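Local coordinates for protein DNA fragmentation factor 40 KDA subunit (Mus musculus, PDB 1V0D) that cuts DNA as a caspase-activated endonuclease, driving DNA fragmentation and chromatin condensation during apoptosis, at residues Trp144-Lys155 with Pro246-Ile254. Numbering follows the deposited sequence.
Sequences WFEGLESRFRNK and PYGNRESRI
Trp144 lays one face of its indole against the aliphatic part of Arg253: CD of Arg253 sits 3.5 Å from the centroid of the six-membered ring, a CH-pi contact almost on the ring normal. Lys155 CG lies over the opposite face, toward its rim, and the ring edge turns to residues 246-254, where Trp144 NE1 donates to Pro246 O (2.6 Å, 146° at the hydrogen), with the acceptor close to the ring plane. With CG anti to the backbone N (chi1 -165°), the indole reaches the residues just before helix 250-255. Losing the indole to an alanine here is likely to leave the Arg253 methylenes without their platform, Pro246 O without this donor and a gap between Arg253 and Lys155. Beyond the ring Arg253 bends at chi3 (80°), bringing its guanidinium over Leu148, whose CD2 lies 3.4 Å from Arg253 CZ, while Glu146 O faces the guanidinium edge. The extended Lys155 runs past the Tyr247 ring, Lys155 CB 3.7 Å from Tyr247 CD2, and its NZ meets Tyr247 O head-on at 2.6 Å; the ammonium also hydrogen-bonds Ala135 O and forms a salt bridge with Asp141. Tyr247 OH is engaged by Phe210 O and Arg212 N. Arg250 carries its CD along Glu146 CB (3.8 Å), and its NH2 hydrogen-bonds Ala306 O of the second subunit. The Asn249 side chain accepts from Ser252 N (3.1 Å), and more weakly from Glu251 N, the mark of an N-cap. A tryptophan between the methylenes of an arginine and a lysine thus ties the loop leading into helix 155-175, with its type II turn at Phe145-Leu148, to the Asn-capped start of helix 250-255.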
ATOM      1  N   TRP A 144      -3.033  19.305  -3.581  1.00 67.82           N
ATOM      2  CA  TRP A 144      -3.629  18.113  -2.991  1.00 65.88           C
ATOM      3  C   TRP A 144      -4.368  17.307  -4.063  1.00 67.01           C
ATOM      4  O   TRP A 144      -4.134  16.109  -4.213  1.00 69.62           O
ATOM      5  CB  TRP A 144      -4.636  18.528  -1.911  1.00 63.29           C
ATOM      6  CG  TRP A 144      -5.081  17.434  -0.958  1.00 59.34           C
ATOM      7  CD1 TRP A 144      -4.468  17.063   0.214  1.00 57.27           C
ATOM      8  CD2 TRP A 144      -6.258  16.614  -1.069  1.00 56.92           C
ATOM      9  NE1 TRP A 144      -5.196  16.072   0.837  1.00 56.00           N
ATOM     10  CE2 TRP A 144      -6.296  15.777   0.074  1.00 55.18           C
ATOM     11  CE3 TRP A 144      -7.285  16.504  -2.024  1.00 54.69           C
ATOM     12  CZ2 TRP A 144      -7.319  14.847   0.289  1.00 52.49           C
ATOM     13  CZ3 TRP A 144      -8.307  15.572  -1.809  1.00 52.01           C
ATOM     14  CH2 TRP A 144      -8.313  14.759  -0.661  1.00 52.71           C
ATOM     15  N   PHE A 145      -5.244  17.973  -4.815  1.00 65.79           N
ATOM     16  CA  PHE A 145      -6.057  17.314  -5.840  1.00 65.71           C
ATOM     17  C   PHE A 145      -5.406  16.796  -7.118  1.00 66.61           C
ATOM     18  O   PHE A 145      -6.109  16.302  -8.004  1.00 66.75           O
ATOM     19  CB  PHE A 145      -7.218  18.223  -6.247  1.00 64.33           C
ATOM     20  CG  PHE A 145      -8.132  18.586  -5.114  1.00 63.55           C
ATOM     21  CD1 PHE A 145      -7.717  19.473  -4.123  1.00 62.64           C
ATOM     22  CD2 PHE A 145      -9.411  18.042  -5.038  1.00 62.81           C
ATOM     23  CE1 PHE A 145      -8.565  19.816  -3.076  1.00 62.01           C
ATOM     24  CE2 PHE A 145     -10.269  18.377  -3.995  1.00 61.38           C
ATOM     25  CZ  PHE A 145      -9.845  19.265  -3.013  1.00 62.75           C
ATOM     26  N   GLU A 146      -4.087  16.893  -7.235  1.00 68.04           N
ATOM     27  CA  GLU A 146      -3.419  16.413  -8.447  1.00 70.05           C
ATOM     28  C   GLU A 146      -3.704  14.959  -8.797  1.00 68.80           C
ATOM     29  O   GLU A 146      -3.288  14.042  -8.087  1.00 69.33           O
ATOM     30  CB  GLU A 146      -1.907  16.583  -8.335  1.00 73.85           C
ATOM     31  CG  GLU A 146      -1.420  18.003  -8.507  1.00 80.47           C
ATOM     32  CD  GLU A 146       0.083  18.107  -8.319  1.00 84.52           C
ATOM     33  OE1 GLU A 146       0.817  17.372  -9.029  1.00 85.01           O
ATOM     34  OE2 GLU A 146       0.522  18.918  -7.462  1.00 85.66           O
ATOM     35  N   GLY A 147      -4.406  14.745  -9.900  1.00 66.96           N
ATOM     36  CA  GLY A 147      -4.684  13.387 -10.317  1.00 67.80           C
ATOM     37  C   GLY A 147      -6.106  12.946 -10.089  1.00 68.14           C
ATOM     38  O   GLY A 147      -6.533  11.898 -10.588  1.00 66.94           O
ATOM     39  N   LEU A 148      -6.845  13.745  -9.331  1.00 68.15           N
ATOM     40  CA  LEU A 148      -8.228  13.417  -9.045  1.00 69.38           C
ATOM     41  C   LEU A 148      -9.097  14.033 -10.117  1.00 71.22           C
ATOM     42  O   LEU A 148      -8.821  15.141 -10.578  1.00 70.35           O
ATOM     43  CB  LEU A 148      -8.628  13.970  -7.679  1.00 67.61           C
ATOM     44  CG  LEU A 148      -7.696  13.609  -6.527  1.00 65.28           C
ATOM     45  CD1 LEU A 148      -8.231  14.188  -5.238  1.00 63.92           C
ATOM     46  CD2 LEU A 148      -7.570  12.110  -6.436  1.00 63.49           C
ATOM     47  N   GLU A 149     -10.143  13.313 -10.512  1.00 73.98           N
ATOM     48  CA  GLU A 149     -11.060  13.806 -11.530  1.00 76.88           C
ATOM     49  C   GLU A 149     -11.490  15.226 -11.163  1.00 78.16           C
ATOM     50  O   GLU A 149     -11.176  15.717 -10.079  1.00 78.37           O
ATOM     51  CB  GLU A 149     -12.270  12.878 -11.631  1.00 78.39           C
ATOM     52  CG  GLU A 149     -11.880  11.433 -11.885  1.00 82.71           C
ATOM     53  CD  GLU A 149     -13.067  10.538 -12.209  1.00 86.53           C
ATOM     54  OE1 GLU A 149     -14.010  10.454 -11.388  1.00 88.04           O
ATOM     55  OE2 GLU A 149     -13.054   9.912 -13.292  1.00 88.85           O
ATOM     56  N   SER A 150     -12.208  15.893 -12.056  1.00 79.34           N
ATOM     57  CA  SER A 150     -12.617  17.261 -11.778  1.00 80.21           C
ATOM     58  C   SER A 150     -13.800  17.377 -10.841  1.00 79.71           C
ATOM     59  O   SER A 150     -13.885  18.336 -10.076  1.00 81.15           O
ATOM     60  CB  SER A 150     -12.920  17.989 -13.082  1.00 81.72           C
ATOM     61  OG  SER A 150     -11.763  18.018 -13.899  1.00 84.65           O
ATOM     62  N   ARG A 151     -14.710  16.410 -10.900  1.00 78.08           N
ATOM     63  CA  ARG A 151     -15.896  16.418 -10.045  1.00 77.29           C
ATOM     64  C   ARG A 151     -15.529  16.696  -8.589  1.00 76.23           C
ATOM     65  O   ARG A 151     -16.350  17.205  -7.823  1.00 76.57           O
ATOM     66  CB  ARG A 151     -16.619  15.072 -10.145  1.00 78.00           C
ATOM     67  CG  ARG A 151     -15.688  13.907  -9.867  1.00 81.27           C
ATOM     68  CD  ARG A 151     -16.163  12.593 -10.458  1.00 82.63           C
ATOM     69  NE  ARG A 151     -16.954  11.805  -9.523  1.00 84.86           N
ATOM     70  CZ  ARG A 151     -17.009  10.475  -9.542  1.00 87.21           C
ATOM     71  NH1 ARG A 151     -16.313   9.794 -10.448  1.00 87.09           N
ATOM     72  NH2 ARG A 151     -17.764   9.823  -8.663  1.00 87.78           N
ATOM     73  N   PHE A 152     -14.292  16.374  -8.216  1.00 74.11           N
ATOM     74  CA  PHE A 152     -13.841  16.579  -6.846  1.00 73.11           C
ATOM     75  C   PHE A 152     -13.317  17.983  -6.591  1.00 74.71           C
ATOM     76  O   PHE A 152     -12.193  18.329  -6.956  1.00 74.91           O
ATOM     77  CB  PHE A 152     -12.787  15.526  -6.480  1.00 68.95           C
ATOM     78  CG  PHE A 152     -13.311  14.118  -6.524  1.00 64.42           C
ATOM     79  CD1 PHE A 152     -12.652  13.135  -7.252  1.00 63.41           C
ATOM     80  CD2 PHE A 152     -14.503  13.791  -5.888  1.00 62.38           C
ATOM     81  CE1 PHE A 152     -13.179  11.846  -7.353  1.00 61.85           C
ATOM     82  CE2 PHE A 152     -15.037  12.509  -5.983  1.00 61.36           C
ATOM     83  CZ  PHE A 152     -14.376  11.537  -6.719  1.00 61.08           C
ATOM     84  N   ARG A 153     -14.161  18.784  -5.951  1.00 76.73           N
ATOM     85  CA  ARG A 153     -13.850  20.168  -5.619  1.00 78.61           C
ATOM     86  C   ARG A 153     -13.391  20.283  -4.164  1.00 78.38           C
ATOM     87  O   ARG A 153     -12.527  21.095  -3.825  1.00 79.54           O
ATOM     88  CB  ARG A 153     -15.104  21.032  -5.801  1.00 80.67           C
ATOM     89  CG  ARG A 153     -15.628  21.160  -7.228  1.00 84.23           C
ATOM     90  CD  ARG A 153     -14.978  22.344  -7.948  1.00 86.98           C
ATOM     91  NE  ARG A 153     -13.685  22.012  -8.545  1.00 88.96           N
ATOM     92  CZ  ARG A 153     -12.715  22.894  -8.775  1.00 89.50           C
ATOM     93  NH1 ARG A 153     -12.878  24.173  -8.453  1.00 89.53           N
ATOM     94  NH2 ARG A 153     -11.581  22.499  -9.341  1.00 89.16           N
ATOM     95  N   ASN A 154     -13.985  19.456  -3.311  1.00 77.22           N
ATOM     96  CA  ASN A 154     -13.706  19.483  -1.884  1.00 74.80           C
ATOM     97  C   ASN A 154     -12.893  18.283  -1.408  1.00 71.65           C
ATOM     98  O   ASN A 154     -12.990  17.201  -1.979  1.00 71.24           O
ATOM     99  CB  ASN A 154     -15.041  19.536  -1.133  1.00 77.38           C
ATOM    100  CG  ASN A 154     -14.867  19.867   0.331  1.00 82.45           C
ATOM    101  OD1 ASN A 154     -15.820  19.809   1.121  1.00 84.13           O
ATOM    102  ND2 ASN A 154     -13.643  20.227   0.708  1.00 84.34           N
ATOM    103  N   LYS A 155     -12.094  18.476  -0.361  1.00 67.97           N
ATOM    104  CA  LYS A 155     -11.296  17.384   0.193  1.00 65.73           C
ATOM    105  C   LYS A 155     -12.184  16.348   0.901  1.00 65.56           C
ATOM    106  O   LYS A 155     -12.169  15.159   0.554  1.00 66.16           O
ATOM    107  CB  LYS A 155     -10.259  17.917   1.181  1.00 63.14           C
ATOM    108  CG  LYS A 155      -9.081  18.635   0.542  1.00 59.96           C
ATOM    109  CD  LYS A 155      -8.072  19.049   1.600  1.00 54.83           C
ATOM    110  CE  LYS A 155      -6.917  19.813   0.996  1.00 51.78           C
ATOM    111  NZ  LYS A 155      -6.064  20.414   2.059  1.00 49.04           N
ATOM    112  N   PRO A 246      -4.764  12.678   5.999  1.00 55.34           N
ATOM    113  CA  PRO A 246      -4.877  12.697   4.537  1.00 55.44           C
ATOM    114  C   PRO A 246      -5.306  14.044   3.963  1.00 56.05           C
ATOM    115  O   PRO A 246      -5.196  14.268   2.765  1.00 56.13           O
ATOM    116  CB  PRO A 246      -5.902  11.599   4.263  1.00 54.95           C
ATOM    117  CG  PRO A 246      -6.788  11.675   5.473  1.00 54.12           C
ATOM    118  CD  PRO A 246      -5.783  11.796   6.594  1.00 53.98           C
ATOM    119  N   TYR A 247      -5.783  14.944   4.817  1.00 57.30           N
ATOM    120  CA  TYR A 247      -6.245  16.242   4.343  1.00 59.51           C
ATOM    121  C   TYR A 247      -5.196  17.316   4.101  1.00 61.60           C
ATOM    122  O   TYR A 247      -5.496  18.324   3.452  1.00 63.41           O
ATOM    123  CB  TYR A 247      -7.274  16.846   5.300  1.00 57.86           C
ATOM    124  CG  TYR A 247      -8.596  16.141   5.347  1.00 56.30           C
ATOM    125  CD1 TYR A 247      -8.787  15.039   6.180  1.00 55.95           C
ATOM    126  CD2 TYR A 247      -9.672  16.594   4.589  1.00 55.29           C
ATOM    127  CE1 TYR A 247     -10.021  14.406   6.267  1.00 52.63           C
ATOM    128  CE2 TYR A 247     -10.915  15.967   4.669  1.00 54.45           C
ATOM    129  CZ  TYR A 247     -11.076  14.873   5.514  1.00 52.48           C
ATOM    130  OH  TYR A 247     -12.291  14.250   5.614  1.00 52.97           O
ATOM    131  N   GLY A 248      -3.978  17.143   4.593  1.00 62.07           N
ATOM    132  CA  GLY A 248      -3.038  18.229   4.389  1.00 64.51           C
ATOM    133  C   GLY A 248      -1.869  18.011   3.465  1.00 65.01           C
ATOM    134  O   GLY A 248      -0.843  18.676   3.619  1.00 66.95           O
ATOM    135  N   ASN A 249      -2.016  17.148   2.470  1.00 64.48           N
ATOM    136  CA  ASN A 249      -0.877  16.861   1.620  1.00 62.29           C
ATOM    137  C   ASN A 249      -1.301  15.836   0.569  1.00 62.21           C
ATOM    138  O   ASN A 249      -2.075  14.924   0.860  1.00 62.62           O
ATOM    139  CB  ASN A 249       0.201  16.299   2.543  1.00 63.29           C
ATOM    140  CG  ASN A 249       1.467  15.967   1.846  1.00 64.38           C
ATOM    141  OD1 ASN A 249       1.480  15.204   0.884  1.00 68.22           O
ATOM    142  ND2 ASN A 249       2.568  16.515   2.347  1.00 66.16           N
ATOM    143  N   ARG A 250      -0.803  15.986  -0.654  1.00 61.34           N
ATOM    144  CA  ARG A 250      -1.142  15.058  -1.728  1.00 58.83           C
ATOM    145  C   ARG A 250      -0.616  13.665  -1.418  1.00 58.35           C
ATOM    146  O   ARG A 250      -1.342  12.681  -1.511  1.00 58.01           O
ATOM    147  CB  ARG A 250      -0.553  15.528  -3.056  1.00 57.62           C
ATOM    148  CG  ARG A 250      -0.674  14.485  -4.132  1.00 56.58           C
ATOM    149  CD  ARG A 250      -0.044  14.894  -5.442  1.00 56.20           C
ATOM    150  NE  ARG A 250      -0.135  13.779  -6.379  1.00 55.00           N
ATOM    151  CZ  ARG A 250       0.824  12.876  -6.570  1.00 54.64           C
ATOM    152  NH1 ARG A 250       1.977  12.958  -5.902  1.00 51.60           N
ATOM    153  NH2 ARG A 250       0.605  11.855  -7.393  1.00 53.98           N
ATOM    154  N   GLU A 251       0.656  13.585  -1.059  1.00 58.82           N
ATOM    155  CA  GLU A 251       1.273  12.307  -0.740  1.00 60.20           C
ATOM    156  C   GLU A 251       0.560  11.672   0.449  1.00 60.92           C
ATOM    157  O   GLU A 251       0.450  10.446   0.548  1.00 62.19           O
ATOM    158  CB  GLU A 251       2.746  12.517  -0.414  1.00 61.47           C
ATOM    159  CG  GLU A 251       3.500  11.243  -0.112  1.00 64.52           C
ATOM    160  CD  GLU A 251       5.003  11.457  -0.122  1.00 66.82           C
ATOM    161  OE1 GLU A 251       5.526  11.913  -1.171  1.00 66.74           O
ATOM    162  OE2 GLU A 251       5.653  11.169   0.911  1.00 67.75           O
ATOM    163  N   SER A 252       0.076  12.522   1.349  1.00 59.60           N
ATOM    164  CA  SER A 252      -0.640  12.075   2.531  1.00 56.78           C
ATOM    165  C   SER A 252      -1.964  11.434   2.112  1.00 54.66           C
ATOM    166  O   SER A 252      -2.371  10.404   2.639  1.00 55.31           O
ATOM    167  CB  SER A 252      -0.883  13.271   3.436  1.00 57.89           C
ATOM    168  OG  SER A 252      -1.574  12.893   4.605  1.00 64.41           O
ATOM    169  N   ARG A 253      -2.628  12.046   1.145  1.00 52.01           N
ATOM    170  CA  ARG A 253      -3.890  11.533   0.633  1.00 51.82           C
ATOM    171  C   ARG A 253      -3.726  10.132   0.024  1.00 51.71           C
ATOM    172  O   ARG A 253      -4.609   9.276   0.125  1.00 52.45           O
ATOM    173  CB  ARG A 253      -4.411  12.488  -0.437  1.00 52.55           C
ATOM    174  CG  ARG A 253      -5.762  12.140  -1.027  1.00 54.08           C
ATOM    175  CD  ARG A 253      -5.910  12.807  -2.380  1.00 54.63           C
ATOM    176  NE  ARG A 253      -5.197  12.038  -3.392  1.00 58.69           N
ATOM    177  CZ  ARG A 253      -4.758  12.542  -4.538  1.00 61.04           C
ATOM    178  NH1 ARG A 253      -4.957  13.821  -4.810  1.00 63.15           N
ATOM    179  NH2 ARG A 253      -4.135  11.763  -5.416  1.00 62.86           N
ATOM    180  N   ILE A 254      -2.586   9.915  -0.620  1.00 51.89           N
ATOM    181  CA  ILE A 254      -2.273   8.648  -1.279  1.00 49.15           C
ATOM    182  C   ILE A 254      -1.850   7.557  -0.295  1.00 49.18           C
ATOM    183  O   ILE A 254      -2.202   6.385  -0.471  1.00 49.00           O
ATOM    184  CB  ILE A 254      -1.148   8.859  -2.327  1.00 47.63           C
ATOM    185  CG1 ILE A 254      -1.672   9.744  -3.454  1.00 44.67           C
ATOM    186  CG2 ILE A 254      -0.646   7.520  -2.865  1.00 44.07           C
ATOM    187  CD1 ILE A 254      -0.602  10.208  -4.398  1.00 44.91           C
TER